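Local coordinates for uncharacterized protein (Silicibacter pomeroyi DSS-3, PDB 2QTP) that is of unknown function but adopts a variant of the Bacillus chorismate mutase fold and may play a part in amino-acid metabolism, at residues A[14-19]-A[24-29]; A[8-13]-A[67-72]; A[150-155]-A[162-167]. One frame throughout, in Å; residues are numbered along the deposited sequence.

Interaction 1 of 3, residues A[14-19]-A[24-29]; sequences ETRIEA and SPPTRK
Glu14 and Arg28 stand opposite each other as an antiparallel non-hydrogen-bonded pair, with CA atoms 4.5 Å apart. Their side chains run side by side in the same direction. Both start with CG anti to the carbonyl carbon, and Glu14 CG lies 4.0 Å from Arg28 CG. The contact is therefore one of methylene groups. The carboxylate and guanidinium planes are 84° apart, and Glu14 OE2 stays 5.6 Å from Arg28 NH1. Arg28 bends at chi3 (-62°), and its NH2 makes a salt bridge to Asp171 and a hydrogen bond to the carbonyl of Leu70. The CA of Glu14 also makes a CH···O contact with Thr27 O.

Thr15 and Thr27 form the hydrogen-bonded pair. Thr15 N donates to Thr27 O at 2.9 Å, almost straight at 171°. The return bond, Thr27 N to Thr15 O, is longer at 3.2 Å and more bent. Strand 5-15 pairs antiparallel with strand 21-37 here; past Arg16, strand 17-18 pairs with the start of the same strand in a beta hairpin. The threonine side chains lie on the other face of the sheet from Glu14 and Arg28. Thr27 OG1 comes to 3.8 Å from Thr15 CB. Pro26 CB rests at 3.4 Å from Thr15 O.

At Arg16 the chain changes direction. Its backbone is hydrogen-bonded to Ile23. The side chain is extended, and its methylenes follow the Pro26 ring, with Arg16 CG 4.0 Å from Pro26 CG.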
ATOM      1  N   GLU A  14      10.562  11.343  -7.594  1.00 60.54           N
ATOM      2  CA  GLU A  14      10.759  12.772  -7.510  1.00 64.22           C
ATOM      3  C   GLU A  14      10.463  13.401  -8.840  1.00 61.44           C
ATOM      4  O   GLU A  14      11.054  13.019  -9.841  1.00 60.16           O
ATOM      5  CB  GLU A  14      12.204  13.165  -7.200  1.00 65.53           C
ATOM      6  CG  GLU A  14      12.910  12.404  -6.127  1.00 77.11           C
ATOM      7  CD  GLU A  14      14.337  12.927  -5.915  1.00 76.76           C
ATOM      8  OE1 GLU A  14      14.738  13.978  -6.521  1.00 88.35           O
ATOM      9  OE2 GLU A  14      15.031  12.270  -5.109  1.00 95.73           O
ATOM     10  N   THR A  15       9.624  14.421  -8.830  1.00 58.64           N
ATOM     11  CA  THR A  15       9.270  15.150 -10.031  1.00 58.59           C
ATOM     12  C   THR A  15       9.922  16.497  -9.962  1.00 58.57           C
ATOM     13  O   THR A  15       9.680  17.274  -9.029  1.00 59.06           O
ATOM     14  CB  THR A  15       7.775  15.349 -10.114  1.00 59.43           C
ATOM     15  OG1 THR A  15       7.151  14.068 -10.121  1.00 61.21           O
ATOM     16  CG2 THR A  15       7.419  16.118 -11.354  1.00 57.66           C
ATOM     17  N   ARG A  16      10.785  16.758 -10.939  1.00 57.28           N
ATOM     18  CA  ARG A  16      11.490  17.997 -11.030  1.00 55.03           C
ATOM     19  C   ARG A  16      10.967  18.899 -12.154  1.00 54.93           C
ATOM     20  O   ARG A  16      11.286  20.072 -12.169  1.00 51.58           O
ATOM     21  CB  ARG A  16      12.965  17.725 -11.300  1.00 56.52           C
ATOM     22  CG  ARG A  16      13.640  16.699 -10.378  1.00 57.90           C
ATOM     23  CD  ARG A  16      15.134  16.733 -10.720  1.00 64.48           C
ATOM     24  NE  ARG A  16      15.958  16.036  -9.753  1.00 69.41           N
ATOM     25  CZ  ARG A  16      17.285  15.972  -9.815  1.00 71.10           C
ATOM     26  NH1 ARG A  16      17.949  16.570 -10.801  1.00 72.27           N
ATOM     27  NH2 ARG A  16      17.955  15.303  -8.881  1.00 77.36           N
ATOM     28  N   ILE A  17      10.230  18.347 -13.120  1.00 54.93           N
ATOM     29  CA  ILE A  17       9.633  19.141 -14.208  1.00 55.33           C
ATOM     30  C   ILE A  17       8.215  18.621 -14.363  1.00 58.09           C
ATOM     31  O   ILE A  17       7.990  17.422 -14.384  1.00 58.07           O
ATOM     32  CB  ILE A  17      10.414  19.042 -15.556  1.00 55.35           C
ATOM     33  CG1 ILE A  17      11.877  19.471 -15.370  1.00 59.74           C
ATOM     34  CG2 ILE A  17       9.770  19.929 -16.652  1.00 54.75           C
ATOM     35  CD1 ILE A  17      12.742  19.331 -16.617  1.00 52.55           C
ATOM     36  N   GLU A  18       7.246  19.522 -14.405  1.00 64.40           N
ATOM     37  CA  GLU A  18       5.835  19.133 -14.512  1.00 70.08           C
ATOM     38  C   GLU A  18       5.157  20.223 -15.306  1.00 71.29           C
ATOM     39  O   GLU A  18       5.475  21.403 -15.128  1.00 73.13           O
ATOM     40  CB  GLU A  18       5.180  18.966 -13.135  1.00 68.96           C
ATOM     41  CG  GLU A  18       3.881  18.148 -13.162  1.00 72.97           C
ATOM     42  CD  GLU A  18       3.497  17.609 -11.783  1.00 75.86           C
ATOM     43  OE1 GLU A  18       3.609  18.371 -10.796  1.00 87.52           O
ATOM     44  OE2 GLU A  18       3.082  16.424 -11.679  1.00 81.11           O
ATOM     45  N   ALA A  19       4.262  19.827 -16.207  1.00 72.14           N
ATOM     46  CA  ALA A  19       3.623  20.768 -17.109  1.00 72.19           C
ATOM     47  C   ALA A  19       4.665  21.742 -17.661  1.00 72.88           C
ATOM     48  O   ALA A  19       4.403  22.928 -17.749  1.00 75.22           O
ATOM     49  N   SER A  24      10.815  23.119  -7.911  1.00 78.34           N
ATOM     50  CA  SER A  24      11.899  23.335  -6.939  1.00 79.38           C
ATOM     51  C   SER A  24      11.346  23.895  -5.623  1.00 79.34           C
ATOM     52  O   SER A  24      10.835  25.010  -5.596  1.00 81.14           O
ATOM     53  CB  SER A  24      12.930  24.316  -7.497  1.00 79.99           C
ATOM     54  OG  SER A  24      14.090  24.299  -6.695  1.00 81.83           O
ATOM     55  N   PRO A  25      11.418  23.118  -4.530  1.00 79.12           N
ATOM     56  CA  PRO A  25      12.008  21.779  -4.454  1.00 77.12           C
ATOM     57  C   PRO A  25      11.150  20.760  -5.212  1.00 74.37           C
ATOM     58  O   PRO A  25       9.955  20.992  -5.411  1.00 75.71           O
ATOM     59  CB  PRO A  25      12.000  21.489  -2.948  1.00 77.04           C
ATOM     60  CG  PRO A  25      10.818  22.251  -2.440  1.00 77.45           C
ATOM     61  CD  PRO A  25      10.815  23.522  -3.245  1.00 77.62           C
ATOM     62  N   PRO A  26      11.760  19.663  -5.679  1.00 72.30           N
ATOM     63  CA  PRO A  26      10.995  18.588  -6.319  1.00 70.24           C
ATOM     64  C   PRO A  26       9.910  18.050  -5.427  1.00 68.96           C
ATOM     65  O   PRO A  26      10.112  17.961  -4.224  1.00 70.90           O
ATOM     66  CB  PRO A  26      12.045  17.487  -6.531  1.00 69.28           C
ATOM     67  CG  PRO A  26      13.323  18.249  -6.700  1.00 76.27           C
ATOM     68  CD  PRO A  26      13.208  19.395  -5.710  1.00 72.61           C
ATOM     69  N   THR A  27       8.775  17.683  -6.008  1.00 65.40           N
ATOM     70  CA  THR A  27       7.746  17.060  -5.244  1.00 64.40           C
ATOM     71  C   THR A  27       8.013  15.551  -5.229  1.00 62.27           C
ATOM     72  O   THR A  27       8.559  14.999  -6.174  1.00 60.31           O
ATOM     73  CB  THR A  27       6.351  17.438  -5.769  1.00 65.65           C
ATOM     74  OG1 THR A  27       6.231  17.080  -7.140  1.00 65.00           O
ATOM     75  CG2 THR A  27       6.138  18.950  -5.618  1.00 64.58           C
ATOM     76  N   ARG A  28       7.670  14.891  -4.130  1.00 59.77           N
ATOM     77  CA  ARG A  28       8.012  13.498  -3.973  1.00 61.65           C
ATOM     78  C   ARG A  28       6.869  12.658  -3.457  1.00 63.79           C
ATOM     79  O   ARG A  28       6.059  13.110  -2.638  1.00 67.70           O
ATOM     80  CB  ARG A  28       9.210  13.343  -3.031  1.00 62.64           C
ATOM     81  CG  ARG A  28      10.482  14.064  -3.462  1.00 65.75           C
ATOM     82  CD  ARG A  28      11.609  13.769  -2.503  1.00 70.41           C
ATOM     83  NE  ARG A  28      11.271  14.254  -1.161  1.00 76.74           N
ATOM     84  CZ  ARG A  28      11.827  13.827  -0.032  1.00 72.99           C
ATOM     85  NH1 ARG A  28      12.766  12.881  -0.046  1.00 81.71           N
ATOM     86  NH2 ARG A  28      11.432  14.342   1.116  1.00 70.37           N
ATOM     87  N   LYS A  29       6.813  11.421  -3.937  1.00 61.98           N
ATOM     88  CA  LYS A  29       5.831  10.450  -3.484  1.00 62.83           C
ATOM     89  C   LYS A  29       6.591   9.193  -3.090  1.00 61.26           C
ATOM     90  O   LYS A  29       7.584   8.824  -3.739  1.00 61.52           O
ATOM     91  CB  LYS A  29       4.860  10.067  -4.603  1.00 62.73           C
ATOM     92  CG  LYS A  29       4.240  11.202  -5.367  1.00 69.89           C
ATOM     93  CD  LYS A  29       3.264  10.616  -6.372  1.00 74.41           C
ATOM     94  CE  LYS A  29       2.456  11.668  -7.099  1.00 82.21           C
ATOM     95  NZ  LYS A  29       1.650  10.976  -8.134  1.00 85.45           N
TER

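Interaction 2 of 3, residues A[8-13]-A[67-72]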
ATOM      1  N   ILE A   8       9.316  -7.021   1.046  1.00 62.83           N
ATOM      2  CA  ILE A   8       8.946  -5.634   1.302  1.00 65.87           C
ATOM      3  C   ILE A   8       9.590  -4.822   0.180  1.00 65.43           C
ATOM      4  O   ILE A   8      10.704  -5.089  -0.215  1.00 64.09           O
ATOM      5  CB  ILE A   8       9.457  -5.082   2.659  1.00 67.35           C
ATOM      6  CG1 ILE A   8       8.727  -5.723   3.827  1.00 70.43           C
ATOM      7  CG2 ILE A   8       9.230  -3.554   2.750  1.00 67.41           C
ATOM      8  CD1 ILE A   8       9.275  -5.268   5.140  1.00 79.72           C
ATOM      9  N   ALA A   9       8.879  -3.838  -0.344  1.00 65.68           N
ATOM     10  CA  ALA A   9       9.420  -3.021  -1.424  1.00 66.32           C
ATOM     11  C   ALA A   9       9.061  -1.568  -1.156  1.00 66.05           C
ATOM     12  O   ALA A   9       7.955  -1.283  -0.654  1.00 63.95           O
ATOM     13  CB  ALA A   9       8.862  -3.485  -2.752  1.00 63.48           C
ATOM     14  N   VAL A  10       9.986  -0.661  -1.464  1.00 63.21           N
ATOM     15  CA  VAL A  10       9.757   0.785  -1.294  1.00 65.61           C
ATOM     16  C   VAL A  10      10.064   1.483  -2.628  1.00 66.54           C
ATOM     17  O   VAL A  10      11.092   1.200  -3.264  1.00 67.87           O
ATOM     18  CB  VAL A  10      10.576   1.358  -0.111  1.00 64.80           C
ATOM     19  CG1 VAL A  10      10.329   2.852   0.065  1.00 65.88           C
ATOM     20  CG2 VAL A  10      10.240   0.598   1.190  1.00 61.03           C
ATOM     21  N   PHE A  11       9.151   2.342  -3.069  1.00 68.24           N
ATOM     22  CA  PHE A  11       9.258   3.090  -4.357  1.00 70.49           C
ATOM     23  C   PHE A  11       9.178   4.573  -4.032  1.00 69.08           C
ATOM     24  O   PHE A  11       8.263   4.987  -3.312  1.00 66.00           O
ATOM     25  CB  PHE A  11       8.085   2.790  -5.314  1.00 73.14           C
ATOM     26  CG  PHE A  11       7.776   1.309  -5.518  1.00 83.05           C
ATOM     27  CD1 PHE A  11       7.328   0.501  -4.479  1.00 86.84           C
ATOM     28  CD2 PHE A  11       7.864   0.740  -6.790  1.00 98.64           C
ATOM     29  CE1 PHE A  11       7.038  -0.850  -4.703  1.00 91.32           C
ATOM     30  CE2 PHE A  11       7.554  -0.619  -7.027  1.00 94.94           C
ATOM     31  CZ  PHE A  11       7.152  -1.406  -5.981  1.00 92.51           C
ATOM     32  N   ILE A  12      10.144   5.359  -4.506  1.00 66.53           N
ATOM     33  CA  ILE A  12      10.093   6.797  -4.356  1.00 66.48           C
ATOM     34  C   ILE A  12      10.181   7.439  -5.743  1.00 65.88           C
ATOM     35  O   ILE A  12      10.972   7.011  -6.597  1.00 61.91           O
ATOM     36  CB  ILE A  12      11.287   7.365  -3.570  1.00 69.54           C
ATOM     37  CG1 ILE A  12      11.517   6.607  -2.278  1.00 77.97           C
ATOM     38  CG2 ILE A  12      11.053   8.842  -3.248  1.00 75.00           C
ATOM     39  CD1 ILE A  12      12.602   7.242  -1.432  1.00 89.09           C
ATOM     40  N   GLU A  13       9.446   8.519  -5.936  1.00 63.85           N
ATOM     41  CA  GLU A  13       9.450   9.207  -7.200  1.00 64.58           C
ATOM     42  C   GLU A  13       9.556  10.710  -6.971  1.00 62.61           C
ATOM     43  O   GLU A  13       8.764  11.268  -6.219  1.00 61.17           O
ATOM     44  CB  GLU A  13       8.186   8.766  -7.929  1.00 65.60           C
ATOM     45  CG  GLU A  13       7.774   9.492  -9.171  1.00 80.23           C
ATOM     46  CD  GLU A  13       6.291   9.232  -9.463  1.00 94.25           C
ATOM     47  OE1 GLU A  13       5.908   8.022  -9.524  1.00 89.54           O
ATOM     48  OE2 GLU A  13       5.530  10.245  -9.570  1.00 94.80           O
ATOM     49  N   VAL A  67       8.081   7.288   5.422  1.00 68.65           N
ATOM     50  CA  VAL A  67       8.714   8.487   5.986  1.00 67.90           C
ATOM     51  C   VAL A  67      10.240   8.339   6.062  1.00 68.27           C
ATOM     52  O   VAL A  67      10.953   9.289   5.803  1.00 68.65           O
ATOM     53  CB  VAL A  67       8.075   8.924   7.357  1.00 68.30           C
ATOM     54  CG1 VAL A  67       6.580   9.180   7.172  1.00 60.10           C
ATOM     55  CG2 VAL A  67       8.307   7.888   8.461  1.00 69.21           C
ATOM     56  N   GLN A  68      10.741   7.160   6.403  1.00 69.59           N
ATOM     57  CA  GLN A  68      12.174   6.918   6.345  1.00 71.58           C
ATOM     58  C   GLN A  68      12.716   7.079   4.930  1.00 70.71           C
ATOM     59  O   GLN A  68      13.776   7.637   4.759  1.00 70.54           O
ATOM     60  CB  GLN A  68      12.539   5.531   6.854  1.00 73.66           C
ATOM     61  CG  GLN A  68      12.492   5.408   8.359  1.00 85.22           C
ATOM     62  CD  GLN A  68      12.706   3.972   8.839  1.00 97.24           C
ATOM     63  OE1 GLN A  68      12.323   3.001   8.171  1.00101.65           O
ATOM     64  NE2 GLN A  68      13.308   3.836  10.014  1.00103.54           N
ATOM     65  N   ALA A  69      11.992   6.605   3.921  1.00 68.24           N
ATOM     66  CA  ALA A  69      12.426   6.741   2.533  1.00 66.55           C
ATOM     67  C   ALA A  69      12.507   8.198   2.080  1.00 65.58           C
ATOM     68  O   ALA A  69      13.365   8.560   1.295  1.00 66.58           O
ATOM     69  CB  ALA A  69      11.485   5.961   1.603  1.00 64.41           C
ATOM     70  N   LEU A  70      11.576   9.012   2.539  1.00 65.16           N
ATOM     71  CA  LEU A  70      11.502  10.408   2.168  1.00 67.09           C
ATOM     72  C   LEU A  70      12.323  11.260   3.119  1.00 70.42           C
ATOM     73  O   LEU A  70      12.443  12.455   2.932  1.00 71.29           O
ATOM     74  CB  LEU A  70      10.054  10.896   2.234  1.00 66.52           C
ATOM     75  CG  LEU A  70       9.061  10.400   1.196  1.00 64.62           C
ATOM     76  CD1 LEU A  70       7.618  10.659   1.707  1.00 66.99           C
ATOM     77  CD2 LEU A  70       9.338  11.025  -0.166  1.00 64.79           C
ATOM     78  N   GLY A  71      12.862  10.643   4.158  1.00 72.95           N
ATOM     79  CA  GLY A  71      13.646  11.363   5.146  1.00 73.43           C
ATOM     80  C   GLY A  71      12.871  12.503   5.764  1.00 73.66           C
ATOM     81  O   GLY A  71      13.410  13.592   5.926  1.00 74.69           O
ATOM     82  N   ILE A  72      11.602  12.279   6.095  1.00 73.40           N
ATOM     83  CA  ILE A  72      10.830  13.336   6.733  1.00 72.95           C
ATOM     84  C   ILE A  72      10.249  12.832   8.034  1.00 74.01           C
ATOM     85  O   ILE A  72      10.285  11.635   8.318  1.00 72.95           O
ATOM     86  CB  ILE A  72       9.691  13.891   5.823  1.00 72.40           C
ATOM     87  CG1 ILE A  72       8.619  12.828   5.545  1.00 71.25           C
ATOM     88  CG2 ILE A  72      10.255  14.416   4.518  1.00 72.44           C
ATOM     89  CD1 ILE A  72       7.458  13.362   4.735  1.00 72.78           C
TER
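Segment 8-13 of strand 5-15 passes the last turn of helix 49-70, with Ile12 and Ala69 nearest in backbone at 7.3 Å between CA atoms. Val10 and Ile12, two residues apart on the strand, both point toward the helix. Ala69 CB touches both. It lies 3.7 Å from Val10 CG1 and 3.5 Å from Ile12 CD1, the latter tighter than usual for two carbons. Ile12 CG1 is anti to its carbonyl carbon (chi1 -49°), and the chain continues extended. This carries CD1 up to the helix end, close to the carbonyl oxygen of Ala69 as well. The other branch, Ile12 CG2, meets Leu70 CD2 at 4.1 Å. Here the two side chains run antiparallel alongside one another. The side-chain contacts are all between carbons.

The helix ends in a Schellman motif. Gly71 has positive phi, and Ile72 N bonds back to Val67 O at 3.1 Å. Segment 8-13 pairs with strand 21-37 in the main sheet. Leu70 packs on Ala30 of that neighbouring strand and Val10 on Arg65 one turn back, so the helix end bears on both strands.

Interaction 3 of 3, residues A[150-155]-A[162-167]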
ATOM      1  N   ILE A 150      -0.513   6.686  -6.859  1.00 71.96           N
ATOM      2  CA  ILE A 150       0.748   6.140  -7.305  1.00 69.57           C
ATOM      3  C   ILE A 150       0.534   4.658  -7.604  1.00 67.81           C
ATOM      4  O   ILE A 150      -0.162   3.961  -6.867  1.00 66.11           O
ATOM      5  CB  ILE A 150       1.906   6.427  -6.283  1.00 71.37           C
ATOM      6  CG1 ILE A 150       3.240   5.790  -6.763  1.00 72.93           C
ATOM      7  CG2 ILE A 150       1.508   5.978  -4.852  1.00 65.24           C
ATOM      8  CD1 ILE A 150       4.557   6.460  -6.173  1.00 70.23           C
ATOM      9  N   GLU A 151       1.102   4.190  -8.702  1.00 65.74           N
ATOM     10  CA  GLU A 151       0.987   2.804  -9.109  1.00 65.05           C
ATOM     11  C   GLU A 151       2.121   2.005  -8.561  1.00 65.61           C
ATOM     12  O   GLU A 151       3.274   2.453  -8.552  1.00 70.35           O
ATOM     13  CB  GLU A 151       0.948   2.715 -10.623  1.00 63.91           C
ATOM     14  CG  GLU A 151      -0.294   3.377 -11.162  1.00 68.63           C
ATOM     15  CD  GLU A 151      -0.461   3.292 -12.654  1.00 71.54           C
ATOM     16  OE1 GLU A 151       0.426   2.808 -13.327  1.00 70.64           O
ATOM     17  OE2 GLU A 151      -1.503   3.708 -13.174  1.00 82.15           O
ATOM     18  N   VAL A 152       1.814   0.804  -8.097  1.00 66.86           N
ATOM     19  CA  VAL A 152       2.836  -0.121  -7.653  1.00 67.37           C
ATOM     20  C   VAL A 152       2.576  -1.482  -8.257  1.00 68.01           C
ATOM     21  O   VAL A 152       1.435  -1.842  -8.558  1.00 66.43           O
ATOM     22  CB  VAL A 152       2.894  -0.275  -6.091  1.00 73.69           C
ATOM     23  CG1 VAL A 152       3.057   1.048  -5.426  1.00 78.68           C
ATOM     24  CG2 VAL A 152       1.659  -0.937  -5.535  1.00 71.62           C
ATOM     25  N   ARG A 153       3.655  -2.224  -8.481  1.00 68.16           N
ATOM     26  CA  ARG A 153       3.540  -3.630  -8.843  1.00 65.70           C
ATOM     27  C   ARG A 153       4.757  -4.378  -8.431  1.00 66.32           C
ATOM     28  O   ARG A 153       5.772  -3.782  -8.188  1.00 70.24           O
ATOM     29  CB  ARG A 153       3.246  -3.850 -10.310  1.00 64.64           C
ATOM     30  CG  ARG A 153       4.307  -3.488 -11.252  1.00 69.00           C
ATOM     31  CD  ARG A 153       4.112  -4.307 -12.558  1.00 72.85           C
ATOM     32  NE  ARG A 153       5.437  -4.664 -12.941  1.00 77.33           N
ATOM     33  CZ  ARG A 153       5.836  -5.827 -13.398  1.00 75.74           C
ATOM     34  NH1 ARG A 153       5.024  -6.838 -13.646  1.00 76.41           N
ATOM     35  NH2 ARG A 153       7.111  -5.940 -13.652  1.00 81.39           N
ATOM     36  N   LEU A 154       4.632  -5.683  -8.289  1.00 68.33           N
ATOM     37  CA  LEU A 154       5.786  -6.546  -8.080  1.00 68.80           C
ATOM     38  C   LEU A 154       5.582  -7.706  -9.060  1.00 68.96           C
ATOM     39  O   LEU A 154       4.472  -8.277  -9.121  1.00 67.81           O
ATOM     40  CB  LEU A 154       5.830  -7.038  -6.639  1.00 68.09           C
ATOM     41  CG  LEU A 154       6.189  -6.017  -5.566  1.00 69.69           C
ATOM     42  CD1 LEU A 154       5.930  -6.610  -4.156  1.00 65.93           C
ATOM     43  CD2 LEU A 154       7.626  -5.537  -5.731  1.00 73.99           C
ATOM     44  N   ASN A 155       6.644  -8.060  -9.792  1.00 65.93           N
ATOM     45  CA  ASN A 155       6.577  -9.066 -10.833  1.00 67.61           C
ATOM     46  C   ASN A 155       6.018 -10.394 -10.344  1.00 67.32           C
ATOM     47  O   ASN A 155       5.334 -11.081 -11.087  1.00 65.09           O
ATOM     48  CB  ASN A 155       7.954  -9.271 -11.532  1.00 69.31           C
ATOM     49  CG  ASN A 155       8.942 -10.065 -10.672  1.00 77.60           C
ATOM     50  OD1 ASN A 155       9.230  -9.688  -9.528  1.00 81.44           O
ATOM     51  ND2 ASN A 155       9.433 -11.198 -11.207  1.00 72.08           N
ATOM     52  N   GLU A 162      -1.653 -15.115  -1.391  1.00 65.52           N
ATOM     53  CA  GLU A 162      -1.067 -13.946  -0.758  1.00 64.65           C
ATOM     54  C   GLU A 162      -1.958 -12.715  -0.800  1.00 64.97           C
ATOM     55  O   GLU A 162      -2.973 -12.689  -1.501  1.00 62.68           O
ATOM     56  CB  GLU A 162       0.257 -13.607  -1.449  1.00 64.20           C
ATOM     57  CG  GLU A 162       1.306 -14.725  -1.390  1.00 62.77           C
ATOM     58  CD  GLU A 162       2.644 -14.344  -2.020  1.00 65.10           C
ATOM     59  OE1 GLU A 162       2.676 -13.657  -3.083  1.00 63.82           O
ATOM     60  OE2 GLU A 162       3.670 -14.720  -1.431  1.00 63.58           O
ATOM     61  N   ILE A 163      -1.522 -11.695  -0.053  1.00 65.20           N
ATOM     62  CA  ILE A 163      -2.058 -10.314  -0.114  1.00 66.43           C
ATOM     63  C   ILE A 163      -0.875  -9.323  -0.266  1.00 67.40           C
ATOM     64  O   ILE A 163       0.158  -9.486   0.403  1.00 67.33           O
ATOM     65  CB  ILE A 163      -2.896  -9.910   1.122  1.00 65.41           C
ATOM     66  CG1 ILE A 163      -3.996 -10.921   1.401  1.00 73.69           C
ATOM     67  CG2 ILE A 163      -3.577  -8.540   0.944  1.00 64.12           C
ATOM     68  CD1 ILE A 163      -4.875 -10.558   2.589  1.00 63.52           C
HETATM   69  N   MSE A 164      -1.012  -8.362  -1.197  1.00 66.80           N
HETATM   70  CA  MSE A 164      -0.029  -7.300  -1.409  1.00 64.78           C
HETATM   71  C   MSE A 164      -0.673  -6.031  -0.833  1.00 65.41           C
HETATM   72  O   MSE A 164      -1.728  -5.593  -1.282  1.00 64.28           O
HETATM   73  CB  MSE A 164       0.315  -7.148  -2.901  1.00 68.39           C
HETATM   74  CG  MSE A 164       1.456  -6.249  -3.172  1.00 65.84           C
HETATM   75 SE   MSE A 164       2.012  -6.071  -4.969  0.75 63.87          SE
HETATM   76  CE  MSE A 164       0.479  -5.043  -5.717  1.00 63.06           C
ATOM     77  N   VAL A 165      -0.075  -5.496   0.217  1.00 65.09           N
ATOM     78  CA  VAL A 165      -0.614  -4.333   0.927  1.00 65.77           C
ATOM     79  C   VAL A 165       0.337  -3.139   0.715  1.00 64.27           C
ATOM     80  O   VAL A 165       1.518  -3.306   0.810  1.00 63.83           O
ATOM     81  CB  VAL A 165      -0.685  -4.667   2.436  1.00 67.23           C
ATOM     82  CG1 VAL A 165      -1.364  -3.530   3.211  1.00 66.45           C
ATOM     83  CG2 VAL A 165      -1.389  -6.041   2.635  1.00 63.23           C
ATOM     84  N   ALA A 166      -0.197  -1.951   0.478  1.00 64.32           N
ATOM     85  CA  ALA A 166       0.570  -0.752   0.225  1.00 63.35           C
ATOM     86  C   ALA A 166       0.092   0.450   1.045  1.00 62.86           C
ATOM     87  O   ALA A 166      -1.108   0.642   1.270  1.00 63.21           O
ATOM     88  CB  ALA A 166       0.521  -0.398  -1.297  1.00 61.59           C
ATOM     89  N   VAL A 167       1.062   1.253   1.495  1.00 64.06           N
ATOM     90  CA  VAL A 167       0.824   2.562   2.119  1.00 59.95           C
ATOM     91  C   VAL A 167       1.664   3.603   1.359  1.00 63.88           C
ATOM     92  O   VAL A 167       2.855   3.376   1.074  1.00 60.92           O
ATOM     93  CB  VAL A 167       1.202   2.545   3.611  1.00 64.82           C
ATOM     94  CG1 VAL A 167       1.200   3.957   4.190  1.00 58.31           C
ATOM     95  CG2 VAL A 167       0.259   1.553   4.410  1.00 56.06           C
TER
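The contact lies in the largely buried layer between the main mixed sheet and the small antiparallel sheet of strands 131-135 and 148-152. Strand 162-171 belongs to the main sheet, and segment 150-155 runs over its face in roughly the opposite direction. The backbones stay well apart, with Val152 CA 8.2 Å from Ala166 CA and Leu154 CA 8.9 Å from Met164 CA. Side chains fill the distance between them.

Met164, a selenomethionine, gives the largest single share of the contact. Its CG is anti to the backbone N (chi1 -171°), and the chain continues extended through chi2 before bending at chi3 (70°). The first two torsions lift the selenium off the strand, and the bend turns the methyl group toward Val152. The side chain thus meets two residues of segment 150-155. Its SE lies 4.0 Å from Leu154 CD1, where the two side chains cross obliquely. Its terminal CE comes to 4.3 Å from Val152 CG2.

Val152 uses that same CG2 branch to reach Ala166 CB, at 4.4 Å. One methyl group of the valine therefore touches both the long side chain of Met164 and the short one of Ala166. These distances fit easy van der Waals packing.

Other strands close the layer. Val152 and Met164 both touch Leu131, and Ala166 touches Val133, all on the partner strand of the small sheet. Val31, Val33 and Val35 of strand 21-37 meet Val152, Met164 and Leu154 respectively. At the start of strand 162-171, the buried carboxylate of Glu162 makes a salt bridge with Arg6. The whole is a face-to-face packing of two beta sheets through aliphatic side chains, here within a variant of the Bacillus chorismate mutase fold.

In the fold
Interaction 1 is a surface contact about 21 Å from the chain centre, and interaction 3 is buried, about 6 Å from it, both measured between centres. Interaction 2 is intermediate. Their chemistry follows this order. Interaction 1 depends on backbone bonds within a sheet, whereas interactions 2 and 3 pack apolar side chains between layers. Interactions 1 and 2 share strand 5-15, and Glu13 N to Lys29 O continues the ladder between them. Arg28 also links these two contacts, tying strand 21-37 to the end of helix 49-70. All three contacts involve the main sheet. Segment 67-72 packs on one face of segment 8-13, while Ala9 and Phe11 turn the other way and touch Leu154.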